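Local coordinates for protein transcriptional regulator, GntR family (Thermotoga maritima, PDB 3SXK) that probably binds specific DNA sequences as a transcription factor of the GntR family, this chain being its all-helical, zinc-binding FCD domain, at residues 34-39 against 60-65; 54-59 against 89-94; 104-109 against 120-125. The protein carries 3 engineered substitutions. One frame throughout, in Å; residues are numbered along the deposited sequence.

In the fold
The three contacts lie within one all-helical FCD domain and supply residues to its zinc sites. Contacts 1 and 2 share helix 51-68, and their centres are about 14 Å apart. Contact 1 supplies His-63 and contact 3 supplies His-125 to one zinc ion; their centres are about 13 Å apart. Asp-59, in contact 2, belongs to the same site, to which His-103 also belongs. Contacts 1 and 3 also touch through leucines and Ile-107. Contact 2 carries His-91, which binds a second zinc. The centres of contacts 2 and 3 are about 16 Å apart, and their nearest atoms, about 5 Å apart, do not touch.

Contact 1 (34-39 against 60-65); sequences EELLEI and ERLHKL. With ZN (zinc ion), chain D; BCT (bicarbonate ion), chain F.
Helix 34-39 and helix 60-65 run nearly antiparallel, their axes 10.0 Å apart at 157°, with Ile-39 level with Leu-62 and Glu-35 level with Leu-65. The polar side is built on Arg-61. Its chain bends at the third torsion (chi3 66°), and the guanidinium meets Glu-35 side-on. Arg-61 NE reaches Glu-35 OE2 at 3.0 Å, and Arg-61 NH2 reaches Glu-35 OE1 at 2.9 Å. Both bonds are nearly straight. The acceptors lie in the guanidinium plane, but the carboxylate is twisted 41° from it. NH2 comes to OE1 from above the carboxylate plane, and NE meets OE2 on the syn side, also tilted out of plane. Glu-38 OE1 takes a weak, bent bond from Arg-61 NH2 at 3.1 Å. Ile-39 CG1 lies over one face of the guanidinium, toward its rim. A water joins the helices, donating to Glu-35 OE2 and to the carbonyl of Arg-61.

Next to this network is an apolar layer. Leu-36 CD1 meets Leu-62 CD1 and Leu-65 CD2, each at 3.8 Å. Ile-39 CD1 rests against the backbone of Leu-62, 3.6 Å from its N. Leu-36 and Leu-62 also pack on helix 96-111. His-63 faces away from helix 34-39 and binds zinc through NE2 at 2.1 Å; its ND1 is hydrogen-bonded to Glu-19. At the start of helix 34-44, the backbone N atoms of Glu-34 and Glu-35 hold a bicarbonate ion, probably from the crystallisation liquor.

Two carboxylates thus share one arginine, Glu-38 more weakly. The paired grip fixes the Glu-35 carboxylate, and the positive charge would favour its ionised form.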
loop_
_atom_site.group_PDB
_atom_site.type_symbol
_atom_site.label_atom_id
_atom_site.label_comp_id
_atom_site.label_asym_id
_atom_site.label_seq_id
_atom_site.Cartn_x
_atom_site.Cartn_y
_atom_site.Cartn_z
ATOM N N GLU A 34 -3.152 -23.371 -3.291
ATOM C CA GLU A 34 -3.806 -24.156 -4.342
ATOM C C GLU A 34 -4.394 -23.243 -5.395
ATOM O O GLU A 34 -4.326 -23.543 -6.593
ATOM C CB GLU A 34 -4.891 -25.049 -3.748
ATOM C CG GLU A 34 -4.300 -26.112 -2.838
ATOM C CD GLU A 34 -5.336 -27.025 -2.181
ATOM O OE1 GLU A 34 -6.547 -26.834 -2.421
ATOM O OE2 GLU A 34 -4.929 -27.927 -1.420
ATOM N N GLU A 35 -4.952 -22.112 -4.968
ATOM C CA GLU A 35 -5.506 -21.132 -5.907
ATOM C C GLU A 35 -4.492 -20.713 -6.981
ATOM O O GLU A 35 -4.844 -20.601 -8.137
ATOM C CB GLU A 35 -6.011 -19.903 -5.146
ATOM C CG GLU A 35 -6.479 -18.716 -6.005
ATOM C CD GLU A 35 -7.795 -18.952 -6.697
ATOM O OE1 GLU A 35 -8.220 -20.116 -6.755
ATOM O OE2 GLU A 35 -8.394 -17.971 -7.192
ATOM N N LEU A 36 -3.255 -20.484 -6.600
ATOM C CA LEU A 36 -2.254 -20.036 -7.564
ATOM C C LEU A 36 -2.098 -21.064 -8.706
ATOM O O LEU A 36 -2.008 -20.708 -9.885
ATOM C CB LEU A 36 -0.933 -19.787 -6.885
ATOM C CG LEU A 36 0.154 -19.197 -7.773
ATOM C CD1 LEU A 36 -0.254 -17.785 -8.195
ATOM C CD2 LEU A 36 1.531 -19.199 -7.083
ATOM N N LEU A 37 -2.065 -22.330 -8.322
ATOM C CA LEU A 37 -1.870 -23.411 -9.271
ATOM C C LEU A 37 -3.116 -23.612 -10.146
ATOM O O LEU A 37 -2.994 -23.887 -11.334
ATOM C CB LEU A 37 -1.542 -24.694 -8.512
ATOM C CG LEU A 37 -0.250 -24.693 -7.731
ATOM C CD1 LEU A 37 -0.097 -26.011 -7.019
ATOM C CD2 LEU A 37 0.933 -24.451 -8.652
ATOM N N GLU A 38 -4.300 -23.448 -9.562
ATOM C CA GLU A 38 -5.544 -23.497 -10.326
ATOM C C GLU A 38 -5.560 -22.404 -11.396
ATOM O O GLU A 38 -5.912 -22.641 -12.562
ATOM C CB GLU A 38 -6.738 -23.305 -9.413
ATOM C CG GLU A 38 -7.087 -24.486 -8.534
ATOM C CD GLU A 38 -8.381 -24.259 -7.744
ATOM O OE1 GLU A 38 -9.188 -23.384 -8.122
ATOM O OE2 GLU A 38 -8.584 -24.961 -6.738
ATOM N N ILE A 39 -5.153 -21.205 -11.018
ATOM C CA ILE A 39 -5.074 -20.095 -11.967
ATOM C C ILE A 39 -4.069 -20.402 -13.082
ATOM O O ILE A 39 -4.350 -20.194 -14.275
ATOM C CB ILE A 39 -4.669 -18.787 -11.271
ATOM C CG1 ILE A 39 -5.764 -18.326 -10.278
ATOM C CG2 ILE A 39 -4.346 -17.717 -12.272
ATOM C CD1 ILE A 39 -5.254 -17.224 -9.314
ATOM N N GLU A 60 -8.578 -11.310 -12.565
ATOM C CA GLU A 60 -9.155 -10.901 -11.294
ATOM C C GLU A 60 -8.688 -11.834 -10.183
ATOM O O GLU A 60 -8.264 -11.382 -9.091
ATOM C CB GLU A 60 -10.681 -10.893 -11.365
ATOM C CG GLU A 60 -11.315 -10.563 -10.032
ATOM C CD GLU A 60 -12.787 -10.271 -10.070
ATOM O OE1 GLU A 60 -13.409 -10.354 -11.148
ATOM O OE2 GLU A 60 -13.314 -9.929 -8.989
ATOM N N ARG A 61 -8.742 -13.135 -10.466
ATOM C CA ARG A 61 -8.335 -14.107 -9.435
ATOM C C ARG A 61 -6.901 -13.950 -9.010
ATOM O O ARG A 61 -6.631 -14.049 -7.802
ATOM C CB ARG A 61 -8.586 -15.549 -9.888
ATOM C CG ARG A 61 -10.079 -15.883 -9.998
ATOM C CD ARG A 61 -10.257 -17.251 -10.673
ATOM N NE ARG A 61 -9.727 -18.345 -9.855
ATOM C CZ ARG A 61 -9.719 -19.609 -10.244
ATOM N NH1 ARG A 61 -10.180 -19.928 -11.439
ATOM N NH2 ARG A 61 -9.242 -20.547 -9.441
ATOM N N LEU A 62 -5.991 -13.724 -9.958
ATOM C CA LEU A 62 -4.562 -13.639 -9.643
ATOM C C LEU A 62 -4.254 -12.412 -8.785
ATOM O O LEU A 62 -3.599 -12.535 -7.722
ATOM C CB LEU A 62 -3.739 -13.612 -10.928
ATOM C CG LEU A 62 -2.218 -13.520 -10.746
ATOM C CD1 LEU A 62 -1.668 -14.696 -9.947
ATOM C CD2 LEU A 62 -1.512 -13.452 -12.090
ATOM N N HIS A 63 -4.726 -11.246 -9.215
ATOM C CA HIS A 63 -4.499 -10.022 -8.471
ATOM C C HIS A 63 -5.191 -10.051 -7.098
ATOM O O HIS A 63 -4.609 -9.587 -6.088
ATOM C CB HIS A 63 -4.908 -8.818 -9.318
ATOM C CG HIS A 63 -4.005 -8.580 -10.495
ATOM N ND1 HIS A 63 -2.793 -7.935 -10.388
ATOM C CD2 HIS A 63 -4.157 -8.875 -11.813
ATOM C CE1 HIS A 63 -2.214 -7.872 -11.575
ATOM N NE2 HIS A 63 -3.040 -8.414 -12.456
ATOM N N LYS A 64 -6.409 -10.575 -7.036
ATOM C CA LYS A 64 -7.115 -10.655 -5.764
ATOM C C LYS A 64 -6.461 -11.659 -4.823
ATOM O O LYS A 64 -6.565 -11.485 -3.609
ATOM C CB LYS A 64 -8.594 -10.971 -5.946
ATOM C CG LYS A 64 -9.384 -9.720 -6.361
ATOM C CD LYS A 64 -10.859 -9.912 -6.218
ATOM C CE LYS A 64 -11.574 -8.566 -6.417
ATOM N NZ LYS A 64 -13.024 -8.777 -6.566
ATOM N N LEU A 65 -5.859 -12.729 -5.358
ATOM C CA LEU A 65 -5.136 -13.698 -4.535
ATOM C C LEU A 65 -4.026 -13.054 -3.729
ATOM O O LEU A 65 -3.857 -13.362 -2.548
ATOM C CB LEU A 65 -4.532 -14.836 -5.378
ATOM C CG LEU A 65 -3.494 -15.707 -4.682
ATOM C CD1 LEU A 65 -4.182 -16.498 -3.619
ATOM C CD2 LEU A 65 -2.818 -16.586 -5.675
HETATM ZN ZN ZN D . -2.739 -8.462 -14.498
HETATM C C BCT F . -5.270 -22.089 -0.951
HETATM O O1 BCT F . -4.445 -22.980 -0.741
HETATM O O2 BCT F . -5.745 -21.505 -0.028
HETATM O O3 BCT F . -5.651 -21.734 -2.129
HETATM O O HOH W 1 -8.351 -15.337 -6.118
#

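Contact 2 (54-59 against 89-94); sequences IFDDSD and VRHLNE. With ZN (zinc ion), chain E.
Arg-90 reaches across to Asp-56 and Asp-59, the tight part of the contact. Its CG takes the crowded position between backbone N and carbonyl carbon (chi1 73°), and the rest of the chain runs straight to NE. Arg-90 NH1 donates to Asp-56 O at 3.1 Å, in the carbonyl plane and on a lone pair. Arg-90 NH1 also makes a salt bridge to Asp-59 OD2 at 2.9 Å, on the anti lone pair. The Asp-59 carboxylate is nearly coplanar with the guanidinium. NE of Arg-90 pairs with Asp-87.

The other side is loose and watery. Asp-56 OD2 stands over one guanidinium face, toward its rim, in a long ion pair 3.9 Å from Arg-90 NH2, with no N-H pointing at it. A water bridges Arg-90 NH2 and Asp-56 O. His-91 NE2 binds a zinc ion at 2.0 Å, as do two waters. His-91 ND1 is hydrogen-bonded to the carbonyl of Asp-87. Asp-56 OD2 stays 3.5 Å from the metal, although Asp-56 is a ligand of this site in a structure of the protein.

This is a metal-site second shell: Arg-90 holds Asp-59, a residue of the zinc site formed with His-63, His-103 and His-125.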
loop_
_atom_site.group_PDB
_atom_site.type_symbol
_atom_site.label_atom_id
_atom_site.label_comp_id
_atom_site.label_asym_id
_atom_site.label_seq_id
_atom_site.Cartn_x
_atom_site.Cartn_y
_atom_site.Cartn_z
ATOM N N ILE A 54 -9.857 -16.569 -21.190
ATOM C CA ILE A 54 -8.846 -16.768 -20.195
ATOM C C ILE A 54 -8.825 -15.583 -19.240
ATOM O O ILE A 54 -8.764 -15.722 -18.032
ATOM C CB ILE A 54 -7.451 -16.881 -20.870
ATOM C CG1 ILE A 54 -7.413 -18.003 -21.900
ATOM C CG2 ILE A 54 -6.435 -17.191 -19.879
ATOM C CD1 ILE A 54 -8.747 -18.466 -22.431
ATOM N N PHE A 55 -8.609 -14.615 -19.927
ATOM C CA PHE A 55 -8.184 -13.409 -19.226
ATOM C C PHE A 55 -9.049 -12.906 -18.054
ATOM O O PHE A 55 -8.530 -12.807 -16.960
ATOM C CB PHE A 55 -7.914 -12.252 -20.192
ATOM C CG PHE A 55 -7.440 -10.994 -19.483
ATOM C CD1 PHE A 55 -6.076 -10.776 -19.240
ATOM C CD2 PHE A 55 -8.343 -10.053 -19.039
ATOM C CE1 PHE A 55 -5.662 -9.615 -18.579
ATOM C CE2 PHE A 55 -7.917 -8.892 -18.364
ATOM C CZ PHE A 55 -6.576 -8.683 -18.151
ATOM N N ASP A 56 -10.313 -12.546 -18.245
ATOM C CA ASP A 56 -10.962 -11.738 -17.185
ATOM C C ASP A 56 -11.018 -12.404 -15.811
ATOM O O ASP A 56 -10.742 -11.779 -14.718
ATOM C CB ASP A 56 -12.391 -11.408 -17.586
ATOM C CG ASP A 56 -12.436 -10.296 -18.601
ATOM O OD1 ASP A 56 -12.912 -10.554 -19.736
ATOM O OD2 ASP A 56 -11.941 -9.184 -18.261
ATOM N N ASP A 57 -11.484 -13.648 -15.903
ATOM C CA ASP A 57 -11.501 -14.626 -14.829
ATOM C C ASP A 57 -10.114 -14.857 -14.197
ATOM O O ASP A 57 -9.968 -14.614 -12.958
ATOM C CB ASP A 57 -12.117 -15.901 -15.446
ATOM C CG ASP A 57 -12.326 -17.051 -14.466
ATOM O OD1 ASP A 57 -11.993 -16.816 -13.281
ATOM O OD2 ASP A 57 -12.787 -18.154 -14.815
ATOM N N SER A 58 -9.106 -15.266 -14.999
ATOM C CA SER A 58 -7.777 -15.519 -14.395
ATOM C C SER A 58 -7.161 -14.231 -13.841
ATOM O O SER A 58 -6.484 -14.276 -12.816
ATOM C CB SER A 58 -6.757 -16.183 -15.347
ATOM O OG SER A 58 -6.461 -15.363 -16.470
ATOM N N ASP A 59 -7.381 -13.099 -14.501
ATOM C CA ASP A 59 -6.751 -11.841 -14.112
ATOM C C ASP A 59 -7.260 -11.366 -12.740
ATOM O O ASP A 59 -6.451 -11.099 -11.820
ATOM C CB ASP A 59 -7.037 -10.754 -15.162
ATOM C CG ASP A 59 -6.481 -9.404 -14.751
ATOM O OD1 ASP A 59 -5.253 -9.316 -14.606
ATOM O OD2 ASP A 59 -7.270 -8.449 -14.484
ATOM N N VAL A 89 -10.628 0.530 -15.346
ATOM C CA VAL A 89 -9.360 0.835 -15.972
ATOM C C VAL A 89 -8.850 -0.340 -16.797
ATOM O O VAL A 89 -8.316 -0.151 -17.910
ATOM C CB VAL A 89 -8.338 1.360 -14.940
ATOM C CG1 VAL A 89 -6.942 1.443 -15.519
ATOM C CG2 VAL A 89 -8.824 2.720 -14.422
ATOM N N ARG A 90 -9.011 -1.564 -16.303
ATOM C CA ARG A 90 -8.532 -2.690 -17.097
ATOM C C ARG A 90 -9.300 -2.825 -18.412
ATOM O O ARG A 90 -8.732 -3.300 -19.415
ATOM C CB ARG A 90 -8.498 -3.993 -16.318
ATOM C CG ARG A 90 -9.754 -4.617 -16.030
ATOM C CD ARG A 90 -9.534 -5.910 -15.151
ATOM N NE ARG A 90 -10.842 -6.503 -14.921
ATOM C CZ ARG A 90 -11.108 -7.797 -14.747
ATOM N NH1 ARG A 90 -10.149 -8.704 -14.687
ATOM N NH2 ARG A 90 -12.345 -8.183 -14.526
ATOM N N HIS A 91 -10.535 -2.390 -18.399
ATOM C CA HIS A 91 -11.371 -2.505 -19.599
ATOM C C HIS A 91 -11.086 -1.420 -20.639
ATOM O O HIS A 91 -11.629 -1.464 -21.780
ATOM C CB HIS A 91 -12.866 -2.530 -19.245
ATOM C CG HIS A 91 -13.354 -3.888 -18.857
ATOM N ND1 HIS A 91 -13.263 -4.386 -17.571
ATOM C CD2 HIS A 91 -13.870 -4.895 -19.608
ATOM C CE1 HIS A 91 -13.756 -5.608 -17.536
ATOM N NE2 HIS A 91 -14.118 -5.943 -18.755
ATOM N N LEU A 92 -10.273 -0.433 -20.281
ATOM C CA LEU A 92 -10.008 0.691 -21.174
ATOM C C LEU A 92 -9.206 0.283 -22.372
ATOM O O LEU A 92 -9.329 0.908 -23.421
ATOM C CB LEU A 92 -9.275 1.822 -20.474
ATOM C CG LEU A 92 -10.100 2.616 -19.478
ATOM C CD1 LEU A 92 -9.183 3.562 -18.693
ATOM C CD2 LEU A 92 -11.263 3.404 -20.121
ATOM N N ASN A 93 -8.376 -0.746 -22.212
ATOM C CA ASN A 93 -7.499 -1.167 -23.276
ATOM C C ASN A 93 -7.317 -2.663 -23.200
ATOM O O ASN A 93 -6.824 -3.188 -22.223
ATOM C CB ASN A 93 -6.168 -0.449 -23.172
ATOM C CG ASN A 93 -5.296 -0.688 -24.361
ATOM O OD1 ASN A 93 -5.680 -0.352 -25.493
ATOM N ND2 ASN A 93 -4.144 -1.305 -24.146
ATOM N N GLU A 94 -7.670 -3.323 -24.289
ATOM C CA GLU A 94 -7.610 -4.762 -24.383
ATOM C C GLU A 94 -6.205 -5.258 -24.683
ATOM O O GLU A 94 -5.672 -5.031 -25.772
ATOM C CB GLU A 94 -8.549 -5.202 -25.509
ATOM C CG GLU A 94 -8.549 -6.661 -25.858
ATOM C CD GLU A 94 -7.387 -7.050 -26.746
ATOM O OE1 GLU A 94 -7.314 -6.621 -27.935
ATOM O OE2 GLU A 94 -6.548 -7.823 -26.255
HETATM ZN ZN ZN E . -14.927 -7.657 -19.424
HETATM O O HOH W 2 -13.262 -10.633 -13.718
HETATM O O HOH W 3 -14.509 -8.773 -17.403
HETATM O O HOH W 4 -13.452 -8.712 -20.672
#

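Contact 3 (104-109 against 120-125); sequences KELIER and EKLKEH. With ZN (zinc ion), chain D.
The guanidinium of Arg-109 carries Lys-121 CE over the centre of one face, 3.3 Å above the plane. CB of Glu-120 lies at its edge. Arg-109 and Lys-121 cross at about a right angle, and the carbon of the lysine, not its ammonium, takes the face. The Arg-109 chain is extended, and its NH1 donates to the carbonyl of Gly-117. The other flat group is the ring of His-125, which binds zinc through NE2 at 2.1 Å and hardly touches helix 104-109. It meets the ring of His-103 at a steep angle and that of His-63 closer to parallel. Its ND1 is held by Glu-102, which limits the turning of the ring.

Lys-121 has the largest share of the contact. Its chain bends twice (chi2 65°, chi3 56°), and this curls NZ back between two acids. Lys-121 NZ bonds Glu-105 OE1 at 2.9 Å across the helices, from above the carboxylate plane. Lys-121 NZ also bonds Glu-124 OE1 at 3.0 Å within its own helix, on the syn side but tilted out of the carboxylate plane. Arg-109 NH2 is only 3.8 Å from Lys-121 NZ. The two carboxylates probably offset this like charge.

Nearer the backbones the packing is apolar. Lys-121 CG rests on Leu-106 CB at 3.8 Å. Leu-106 CD2 reaches Leu-122 CD1 at 4.0 Å.

The helix axes are 9.4 Å apart and nearly antiparallel, at 165°. Helices 96-111 and 115-135 follow each other in the chain, so the contact is part of a helical hairpin. Ile-107 packs on helix 34-44 and on Leu-62. Leu-106 and Leu-122 meet Phe-66 of helix 51-68, and Leu-122 also packs on helix 5-25. The hairpin is therefore packed against three other helices of the domain.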
loop_
_atom_site.group_PDB
_atom_site.type_symbol
_atom_site.label_atom_id
_atom_site.label_comp_id
_atom_site.label_asym_id
_atom_site.label_seq_id
_atom_site.Cartn_x
_atom_site.Cartn_y
_atom_site.Cartn_z
ATOM N N LYS A 104 1.659 -15.288 -16.693
ATOM C CA LYS A 104 2.278 -16.608 -16.669
ATOM C C LYS A 104 3.718 -16.553 -16.137
ATOM O O LYS A 104 4.112 -17.375 -15.326
ATOM C CB LYS A 104 2.231 -17.263 -18.063
ATOM C CG LYS A 104 2.753 -18.673 -18.024
ATOM C CD LYS A 104 2.773 -19.340 -19.387
ATOM C CE LYS A 104 3.786 -20.472 -19.286
ATOM N NZ LYS A 104 3.861 -21.284 -20.519
ATOM N N GLU A 105 4.476 -15.566 -16.573
ATOM C CA GLU A 105 5.847 -15.355 -16.141
ATOM C C GLU A 105 5.881 -15.004 -14.656
ATOM O O GLU A 105 6.795 -15.426 -13.948
ATOM C CB GLU A 105 6.457 -14.218 -16.931
ATOM C CG GLU A 105 6.602 -14.479 -18.399
ATOM C CD GLU A 105 7.068 -13.227 -19.121
ATOM O OE1 GLU A 105 7.010 -12.085 -18.579
ATOM O OE2 GLU A 105 7.542 -13.377 -20.226
ATOM N N LEU A 106 4.918 -14.204 -14.216
ATOM C CA LEU A 106 4.853 -13.787 -12.804
ATOM C C LEU A 106 4.629 -15.029 -11.952
ATOM O O LEU A 106 5.305 -15.272 -10.953
ATOM C CB LEU A 106 3.715 -12.746 -12.638
ATOM C CG LEU A 106 3.354 -12.401 -11.191
ATOM C CD1 LEU A 106 4.562 -12.012 -10.352
ATOM C CD2 LEU A 106 2.290 -11.285 -11.145
ATOM N N ILE A 107 3.647 -15.832 -12.348
ATOM C CA ILE A 107 3.352 -17.050 -11.623
ATOM C C ILE A 107 4.552 -17.984 -11.579
ATOM O O ILE A 107 4.886 -18.516 -10.519
ATOM C CB ILE A 107 2.155 -17.766 -12.225
ATOM C CG1 ILE A 107 0.880 -16.924 -11.978
ATOM C CG2 ILE A 107 1.977 -19.082 -11.534
ATOM C CD1 ILE A 107 -0.301 -17.383 -12.734
ATOM N N GLU A 108 5.233 -18.173 -12.701
ATOM C CA GLU A 108 6.406 -19.045 -12.667
ATOM C C GLU A 108 7.486 -18.543 -11.708
ATOM O O GLU A 108 8.142 -19.345 -11.026
ATOM C CB GLU A 108 6.991 -19.211 -14.071
ATOM C CG GLU A 108 6.068 -19.947 -15.030
ATOM C CD GLU A 108 6.016 -21.450 -14.759
ATOM O OE1 GLU A 108 5.350 -22.164 -15.546
ATOM O OE2 GLU A 108 6.646 -21.920 -13.775
ATOM N N ARG A 109 7.707 -17.234 -11.637
ATOM C CA ARG A 109 8.690 -16.696 -10.695
ATOM C C ARG A 109 8.269 -17.005 -9.272
ATOM O O ARG A 109 9.082 -17.311 -8.407
ATOM C CB ARG A 109 8.885 -15.189 -10.871
ATOM C CG ARG A 109 9.534 -14.818 -12.194
ATOM C CD ARG A 109 9.920 -13.377 -12.319
ATOM N NE ARG A 109 10.445 -13.094 -13.679
ATOM C CZ ARG A 109 11.059 -11.965 -14.033
ATOM N NH1 ARG A 109 11.215 -10.978 -13.170
ATOM N NH2 ARG A 109 11.518 -11.825 -15.283
ATOM N N GLU A 120 9.560 -7.707 -8.972
ATOM C CA GLU A 120 9.924 -6.967 -10.162
ATOM C C GLU A 120 8.902 -7.200 -11.286
ATOM O O GLU A 120 8.502 -6.253 -11.983
ATOM C CB GLU A 120 11.335 -7.376 -10.634
ATOM C CG GLU A 120 12.444 -6.940 -9.685
ATOM C CD GLU A 120 13.825 -7.309 -10.189
ATOM O OE1 GLU A 120 13.924 -7.809 -11.333
ATOM O OE2 GLU A 120 14.807 -7.106 -9.439
ATOM N N LYS A 121 8.478 -8.438 -11.481
ATOM C CA LYS A 121 7.602 -8.746 -12.603
ATOM C C LYS A 121 6.206 -8.146 -12.409
ATOM O O LYS A 121 5.569 -7.697 -13.373
ATOM C CB LYS A 121 7.515 -10.255 -12.881
ATOM C CG LYS A 121 6.598 -10.612 -14.034
ATOM C CD LYS A 121 7.093 -10.082 -15.378
ATOM C CE LYS A 121 8.471 -10.508 -15.725
ATOM N NZ LYS A 121 8.721 -10.212 -17.211
ATOM N N LEU A 122 5.731 -8.133 -11.170
ATOM C CA LEU A 122 4.413 -7.553 -10.879
ATOM C C LEU A 122 4.456 -6.052 -11.168
ATOM O O LEU A 122 3.544 -5.500 -11.756
ATOM C CB LEU A 122 3.950 -7.857 -9.438
ATOM C CG LEU A 122 2.633 -7.193 -9.032
ATOM C CD1 LEU A 122 1.518 -7.525 -9.994
ATOM C CD2 LEU A 122 2.309 -7.662 -7.619
ATOM N N LYS A 123 5.512 -5.371 -10.732
ATOM C CA LYS A 123 5.618 -3.947 -10.985
ATOM C C LYS A 123 5.726 -3.689 -12.482
ATOM O O LYS A 123 5.085 -2.819 -13.026
ATOM C CB LYS A 123 6.854 -3.377 -10.306
ATOM C CG LYS A 123 6.804 -3.338 -8.790
ATOM C CD LYS A 123 8.166 -2.934 -8.249
ATOM C CE LYS A 123 8.132 -2.901 -6.724
ATOM N NZ LYS A 123 9.411 -2.432 -6.160
ATOM N N GLU A 124 6.588 -4.442 -13.147
ATOM C CA GLU A 124 6.740 -4.281 -14.595
ATOM C C GLU A 124 5.405 -4.482 -15.326
ATOM O O GLU A 124 5.026 -3.693 -16.196
ATOM C CB GLU A 124 7.778 -5.282 -15.140
ATOM C CG GLU A 124 8.027 -5.116 -16.636
ATOM C CD GLU A 124 8.592 -6.372 -17.307
ATOM O OE1 GLU A 124 9.008 -7.306 -16.565
ATOM O OE2 GLU A 124 8.623 -6.401 -18.577
ATOM N N HIS A 125 4.680 -5.536 -14.969
ATOM C CA HIS A 125 3.351 -5.825 -15.525
ATOM C C HIS A 125 2.366 -4.648 -15.355
ATOM O O HIS A 125 1.743 -4.203 -16.312
ATOM C CB HIS A 125 2.820 -7.101 -14.855
ATOM C CG HIS A 125 1.375 -7.376 -15.082
ATOM N ND1 HIS A 125 0.800 -7.487 -16.337
ATOM C CD2 HIS A 125 0.361 -7.527 -14.192
ATOM C CE1 HIS A 125 -0.495 -7.730 -16.203
ATOM N NE2 HIS A 125 -0.795 -7.734 -14.911
HETATM ZN ZN ZN D . -2.739 -8.462 -14.498
#